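Local atomic coordinates of L-ribulose 3-epimerase (Methylomonas sp. DH-1, PDB entry 7CJ7), a protein that catalyses the manganese-dependent epimerization of ketoses at C3, most actively interconverting L-ribulose and L-xylulose, and works as a homodimer. Residues A[7-12]-A[277-282]; A[210-215]-A[228-233]. One frame throughout, in Å; residues are numbered along the deposited sequence.

Interaction 1 (A[7-12]-A[277-282]); sequences LEYGGH and KALEFI. With SOL (L-sorbose), chain C.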
loop_
_atom_site.group_PDB
_atom_site.type_symbol
_atom_site.label_atom_id
_atom_site.label_comp_id
_atom_site.label_asym_id
_atom_site.label_seq_id
_atom_site.Cartn_x
_atom_site.Cartn_y
_atom_site.Cartn_z
ATOM N N LEU A 7 -16.865 3.841 24.209
ATOM C CA LEU A 7 -16.779 4.697 23.008
ATOM C C LEU A 7 -16.043 5.979 23.401
ATOM O O LEU A 7 -16.551 6.723 24.224
ATOM C CB LEU A 7 -18.186 4.997 22.488
ATOM C CG LEU A 7 -18.224 5.821 21.208
ATOM C CD1 LEU A 7 -17.388 5.172 20.124
ATOM C CD2 LEU A 7 -19.655 6.019 20.737
ATOM N N GLU A 8 -14.863 6.210 22.838
ATOM C CA GLU A 8 -14.063 7.425 23.130
ATOM C C GLU A 8 -13.235 7.724 21.888
ATOM O O GLU A 8 -12.935 6.782 21.139
ATOM C CB GLU A 8 -13.201 7.250 24.379
ATOM C CG GLU A 8 -12.444 5.933 24.437
ATOM C CD GLU A 8 -11.559 5.807 25.671
ATOM O OE1 GLU A 8 -11.005 4.727 25.905
ATOM O OE2 GLU A 8 -11.420 6.799 26.394
ATOM N N TYR A 9 -12.917 9.001 21.684
ATOM C CA TYR A 9 -12.237 9.505 20.475
ATOM C C TYR A 9 -10.837 9.982 20.840
ATOM O O TYR A 9 -10.648 10.714 21.833
ATOM C CB TYR A 9 -13.071 10.603 19.828
ATOM C CG TYR A 9 -14.489 10.180 19.558
ATOM C CD1 TYR A 9 -14.852 9.609 18.352
ATOM C CD2 TYR A 9 -15.450 10.279 20.544
ATOM C CE1 TYR A 9 -16.153 9.208 18.113
ATOM C CE2 TYR A 9 -16.754 9.879 20.325
ATOM C CZ TYR A 9 -17.112 9.354 19.099
ATOM O OH TYR A 9 -18.403 8.956 18.894
ATOM N N GLY A 10 -9.875 9.596 20.014
ATOM C CA GLY A 10 -8.455 9.849 20.285
ATOM C C GLY A 10 -7.722 10.318 19.053
ATOM O O GLY A 10 -8.242 10.141 17.918
ATOM N N GLY A 11 -6.576 10.953 19.281
ATOM C CA GLY A 11 -5.642 11.376 18.231
ATOM C C GLY A 11 -4.320 10.660 18.395
ATOM O O GLY A 11 -3.847 10.526 19.534
ATOM N N HIS A 12 -3.758 10.168 17.295
ATOM C CA HIS A 12 -2.407 9.561 17.269
ATOM C C HIS A 12 -1.373 10.663 17.501
ATOM O O HIS A 12 -1.560 11.764 16.960
ATOM C CB HIS A 12 -2.214 8.815 15.949
ATOM C CG HIS A 12 -0.993 7.967 15.933
ATOM N ND1 HIS A 12 0.223 8.451 15.520
ATOM C CD2 HIS A 12 -0.802 6.671 16.258
ATOM C CE1 HIS A 12 1.121 7.490 15.600
ATOM N NE2 HIS A 12 0.515 6.385 16.040
ATOM N N LYS A 277 -10.739 19.223 12.426
ATOM C CA LYS A 277 -11.625 18.859 11.297
ATOM C C LYS A 277 -11.876 17.350 11.333
ATOM O O LYS A 277 -13.000 16.948 11.016
ATOM C CB LYS A 277 -11.028 19.308 9.965
ATOM C CG LYS A 277 -11.208 20.793 9.682
ATOM C CD LYS A 277 -10.701 21.211 8.334
ATOM C CE LYS A 277 -10.988 22.661 8.011
ATOM N NZ LYS A 277 -9.896 23.223 7.186
ATOM N N ALA A 278 -10.870 16.550 11.707
ATOM C CA ALA A 278 -10.991 15.073 11.773
ATOM C C ALA A 278 -12.029 14.705 12.832
ATOM O O ALA A 278 -12.881 13.850 12.557
ATOM C CB ALA A 278 -9.668 14.425 12.072
ATOM N N LEU A 279 -11.928 15.293 14.020
ATOM C CA LEU A 279 -12.828 14.944 15.145
ATOM C C LEU A 279 -14.260 15.294 14.736
ATOM O O LEU A 279 -15.161 14.482 14.986
ATOM C CB LEU A 279 -12.420 15.680 16.419
ATOM C CG LEU A 279 -13.158 15.207 17.670
ATOM C CD1 LEU A 279 -13.178 13.684 17.759
ATOM C CD2 LEU A 279 -12.538 15.809 18.917
ATOM N N GLU A 280 -14.454 16.461 14.123
ATOM C CA GLU A 280 -15.790 16.893 13.640
ATOM C C GLU A 280 -16.299 15.902 12.582
ATOM O O GLU A 280 -17.494 15.533 12.627
ATOM C CB GLU A 280 -15.708 18.305 13.063
ATOM C CG GLU A 280 -17.047 18.866 12.628
ATOM C CD GLU A 280 -16.946 20.121 11.772
ATOM O OE1 GLU A 280 -16.052 20.176 10.887
ATOM O OE2 GLU A 280 -17.745 21.044 11.996
ATOM N N PHE A 281 -15.443 15.517 11.638
ATOM C CA PHE A 281 -15.771 14.550 10.555
ATOM C C PHE A 281 -16.295 13.245 11.175
ATOM O O PHE A 281 -17.323 12.711 10.746
ATOM C CB PHE A 281 -14.538 14.308 9.684
ATOM C CG PHE A 281 -14.778 13.407 8.501
ATOM C CD1 PHE A 281 -14.746 12.029 8.643
ATOM C CD2 PHE A 281 -15.043 13.935 7.246
ATOM C CE1 PHE A 281 -14.988 11.202 7.556
ATOM C CE2 PHE A 281 -15.269 13.103 6.160
ATOM C CZ PHE A 281 -15.243 11.741 6.322
ATOM N N ILE A 282 -15.580 12.718 12.163
ATOM C CA ILE A 282 -15.926 11.425 12.820
ATOM C C ILE A 282 -17.236 11.581 13.602
ATOM O O ILE A 282 -18.134 10.749 13.431
ATOM C CB ILE A 282 -14.761 10.949 13.700
ATOM C CG1 ILE A 282 -13.536 10.607 12.849
ATOM C CG2 ILE A 282 -15.185 9.786 14.582
ATOM C CD1 ILE A 282 -12.259 10.503 13.642
HETATM C C1 SOL C . 0.630 1.677 10.639
HETATM O O1 SOL C . 0.387 1.800 9.257
HETATM C C2 SOL C . -0.575 2.029 11.450
HETATM O O2 SOL C . -1.688 1.995 10.952
HETATM C C3 SOL C . -0.373 2.479 12.889
HETATM O O3 SOL C . -1.565 2.346 13.631
HETATM C C4 SOL C . 0.760 1.709 13.560
HETATM O O4 SOL C . 0.434 0.317 13.590
HETATM C C5 SOL C . 1.050 2.167 14.990
HETATM O O5 SOL C . 1.989 1.275 15.590
HETATM C C6 SOL C . 1.595 3.577 15.076
HETATM O O6 SOL C . 1.799 3.955 16.440
#
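The first strand of the TIM barrel meets the chain's last helix here, Tyr-9 of strand 8-12 packing against Leu-279 and Ile-282 of helix 271-285. The tyrosine points toward the helix and is touched at two places. Its CB lies 3.7 Å from Leu-279 CD1, where the two side chains cross at about a right angle. Further out, Tyr-9 CE1 sits 3.7 Å from Ile-282 CG2, the two side chains sliding past each other in opposite directions. Both methyls reach the ring obliquely. Leu-279 starts off along the helix flank; with CG anti to the backbone N (chi1 -171°), the second torsion of 47° then turns CD1 to the tyrosine. Leu-279 and Ile-282 stand three residues apart, so one helical turn presents both to a single aromatic side chain. In the eight-stranded barrel, whose strands 8-12 and 242-245 close the ring, this helix follows the eighth strand yet also packs on the first; Ile-243 of strand 242-245 flanks Tyr-9. The contact is wholly apolar and buried. At the other end of the strand, His-12 belongs to the sugar pocket. Its NE2 is hydrogen-bonded to O6, at one end of L-sorbose, at 2.8 Å, almost straight at 177°, with the hydroxyl lying in the plane of the imidazole at its edge. The hydrogen bond of ND1 with Leu-14 N holds the imidazole's rotation, and Phe-248 packs edge-to-face with it. An alanine in place of His-12 is likely to leave O6 without this in-plane partner and Leu-14 N without its acceptor. Glu-158, Ser-69, Glu-152, His-188 and Arg-217 are also hydrogen-bonded to the sugar.

Interaction 2 (A[210-215]-A[228-233]); sequences VHIGES and ASFFAA. With MN (manganese (II) ion), chain D.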
loop_
_atom_site.group_PDB
_atom_site.type_symbol
_atom_site.label_atom_id
_atom_site.label_comp_id
_atom_site.label_asym_id
_atom_site.label_seq_id
_atom_site.Cartn_x
_atom_site.Cartn_y
_atom_site.Cartn_z
ATOM N N VAL A 210 -10.290 0.838 16.731
ATOM C CA VAL A 210 -10.513 1.394 15.375
ATOM C C VAL A 210 -9.570 2.572 15.141
ATOM O O VAL A 210 -9.477 3.461 16.016
ATOM C CB VAL A 210 -11.980 1.808 15.177
ATOM C CG1 VAL A 210 -12.132 2.672 13.938
ATOM C CG2 VAL A 210 -12.897 0.602 15.133
ATOM N N HIS A 211 -8.887 2.548 14.000
ATOM C CA HIS A 211 -8.190 3.717 13.417
ATOM C C HIS A 211 -8.986 4.248 12.231
ATOM O O HIS A 211 -9.380 3.451 11.339
ATOM C CB HIS A 211 -6.766 3.381 12.998
ATOM C CG HIS A 211 -5.826 3.323 14.150
ATOM N ND1 HIS A 211 -4.495 3.011 13.987
ATOM C CD2 HIS A 211 -6.015 3.536 15.472
ATOM C CE1 HIS A 211 -3.883 3.082 15.151
ATOM N NE2 HIS A 211 -4.800 3.373 16.089
ATOM N N ILE A 212 -9.150 5.569 12.224
ATOM C CA ILE A 212 -9.762 6.339 11.114
ATOM C C ILE A 212 -8.613 7.030 10.388
ATOM O O ILE A 212 -7.999 7.948 10.973
ATOM C CB ILE A 212 -10.813 7.333 11.631
ATOM C CG1 ILE A 212 -11.902 6.640 12.451
ATOM C CG2 ILE A 212 -11.387 8.152 10.485
ATOM C CD1 ILE A 212 -12.610 5.524 11.716
ATOM N N GLY A 213 -8.308 6.548 9.191
ATOM C CA GLY A 213 -7.307 7.134 8.282
ATOM C C GLY A 213 -7.866 7.268 6.879
ATOM O O GLY A 213 -8.531 6.325 6.396
ATOM N N GLU A 214 -7.618 8.398 6.228
ATOM C CA GLU A 214 -8.006 8.591 4.811
ATOM C C GLU A 214 -7.109 7.696 3.943
ATOM O O GLU A 214 -6.083 7.185 4.437
ATOM C CB GLU A 214 -7.925 10.077 4.452
ATOM C CG GLU A 214 -8.528 10.436 3.102
ATOM C CD GLU A 214 -9.908 9.872 2.789
ATOM O OE1 GLU A 214 -10.909 10.610 2.955
ATOM O OE2 GLU A 214 -9.981 8.704 2.337
ATOM N N SER A 215 -7.494 7.483 2.692
ATOM C CA SER A 215 -6.789 6.585 1.744
ATOM C C SER A 215 -5.317 6.981 1.612
ATOM O O SER A 215 -4.481 6.078 1.443
ATOM C CB SER A 215 -7.490 6.571 0.409
ATOM O OG SER A 215 -7.687 7.893 -0.088
ATOM N N ALA A 228 -18.872 6.197 4.718
ATOM C CA ALA A 228 -20.329 5.978 4.884
ATOM C C ALA A 228 -20.573 4.495 5.187
ATOM O O ALA A 228 -21.333 4.191 6.134
ATOM C CB ALA A 228 -21.089 6.440 3.661
ATOM N N SER A 229 -19.941 3.612 4.412
ATOM C CA SER A 229 -20.051 2.141 4.541
ATOM C C SER A 229 -19.438 1.698 5.870
ATOM O O SER A 229 -20.051 0.887 6.588
ATOM C CB SER A 229 -19.409 1.451 3.370
ATOM O OG SER A 229 -19.551 0.055 3.493
ATOM N N PHE A 230 -18.270 2.230 6.207
ATOM C CA PHE A 230 -17.537 1.823 7.424
ATOM C C PHE A 230 -18.344 2.200 8.673
ATOM O O PHE A 230 -18.520 1.342 9.548
ATOM C CB PHE A 230 -16.153 2.458 7.467
ATOM C CG PHE A 230 -15.373 2.009 8.669
ATOM C CD1 PHE A 230 -14.988 0.686 8.795
ATOM C CD2 PHE A 230 -15.087 2.887 9.701
ATOM C CE1 PHE A 230 -14.272 0.260 9.901
ATOM C CE2 PHE A 230 -14.370 2.461 10.809
ATOM C CZ PHE A 230 -13.979 1.146 10.914
ATOM N N PHE A 231 -18.798 3.451 8.789
ATOM C CA PHE A 231 -19.519 3.903 10.008
ATOM C C PHE A 231 -20.883 3.202 10.107
ATOM O O PHE A 231 -21.341 2.915 11.228
ATOM C CB PHE A 231 -19.593 5.427 10.069
ATOM C CG PHE A 231 -18.278 6.072 10.422
ATOM C CD1 PHE A 231 -17.656 5.797 11.629
ATOM C CD2 PHE A 231 -17.657 6.946 9.544
ATOM C CE1 PHE A 231 -16.447 6.391 11.961
ATOM C CE2 PHE A 231 -16.457 7.551 9.884
ATOM C CZ PHE A 231 -15.855 7.272 11.088
ATOM N N ALA A 232 -21.513 2.894 8.980
ATOM C CA ALA A 232 -22.771 2.115 8.960
ATOM C C ALA A 232 -22.528 0.740 9.598
ATOM O O ALA A 232 -23.350 0.298 10.422
ATOM C CB ALA A 232 -23.297 2.014 7.554
ATOM N N ALA A 233 -21.426 0.082 9.246
ATOM C CA ALA A 233 -21.089 -1.265 9.766
ATOM C C ALA A 233 -20.821 -1.178 11.273
ATOM O O ALA A 233 -21.281 -2.060 12.006
ATOM C CB ALA A 233 -19.906 -1.829 9.029
HETATM MN MN MN D . -3.348 2.429 12.214
#
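Ile-212 sets its CD1 methyl into the notch where the rims of Phe-230 and Phe-231 come together, the central bump of a small apolar interface between strand 207-212 and helix 227-236. The methyl lies 3.6 Å from Phe-230 CE2 and 3.7 Å from Phe-231 CZ, meeting both rings obliquely. The isoleucine leaves the strand along its flank; CG1 set beside the backbone N (chi1 -56°) and a second torsion of -56° bend CD1 over to the helix. Val-210, two residues back, points toward the helix. Its CG1 lies next to Ile-212 CD1, and the two methyls form a short ridge against which the CE2 corner of Phe-230 rests. Val-210 CG1 stands in the plane of that ring at the edge, 3.9 Å from Phe-230 CE2, the two side chains coming from opposite directions. Phe-230 CD2 lies over one face of Phe-231, 4.3 Å above the ring plane and offset toward the rim. The strand and helix form the first two elements of a right-handed beta-alpha-beta unit of the TIM barrel, completed by strand 242-245. The axes of residues 210-212 and 228-233 run nearly antiparallel, at 156°, and approach to 11.9 Å, a spacing bridged by the phenylalanines. Thr-186 and Met-189 of helix 186-192 also pack on Phe-230. Between the two packing residues, His-211 points the other way, into the barrel, where its ND1 binds manganese at 2.2 Å; Glu-152, Asp-185 and Glu-246 are the other protein ligands. His-211 NE2 is hydrogen-bonded to Glu-41 OE1, a second-shell contact consistent with holding the metal-bound ring in its orientation. Beyond the strand, Glu-214 OE2 accepts the backbone N-H of Ser-215 at 2.8 Å through its anti lone pair, while Val-225 N also bonds OE2.

In the fold
Both contacts are buried and lie in the layer between barrel strands and outer helices, their centres about 12 Å apart. Interaction 2 is local, joining a strand to the helix that follows it, and is nested in the long loop closed by interaction 1, which brings the two ends of the chain together. Strand 242-245, paired with both strands, stands between them, and Ile-282 CD1 packs 4.0 Å from Ile-212 CB, making the apolar layer continuous. The aromatic groups come from opposite partners: the strand in interaction 1, the helix in interaction 2. Toward the barrel interior the chemistry turns polar, with a sugar-binding histidine on 7-12 and a manganese-binding one on 210-215.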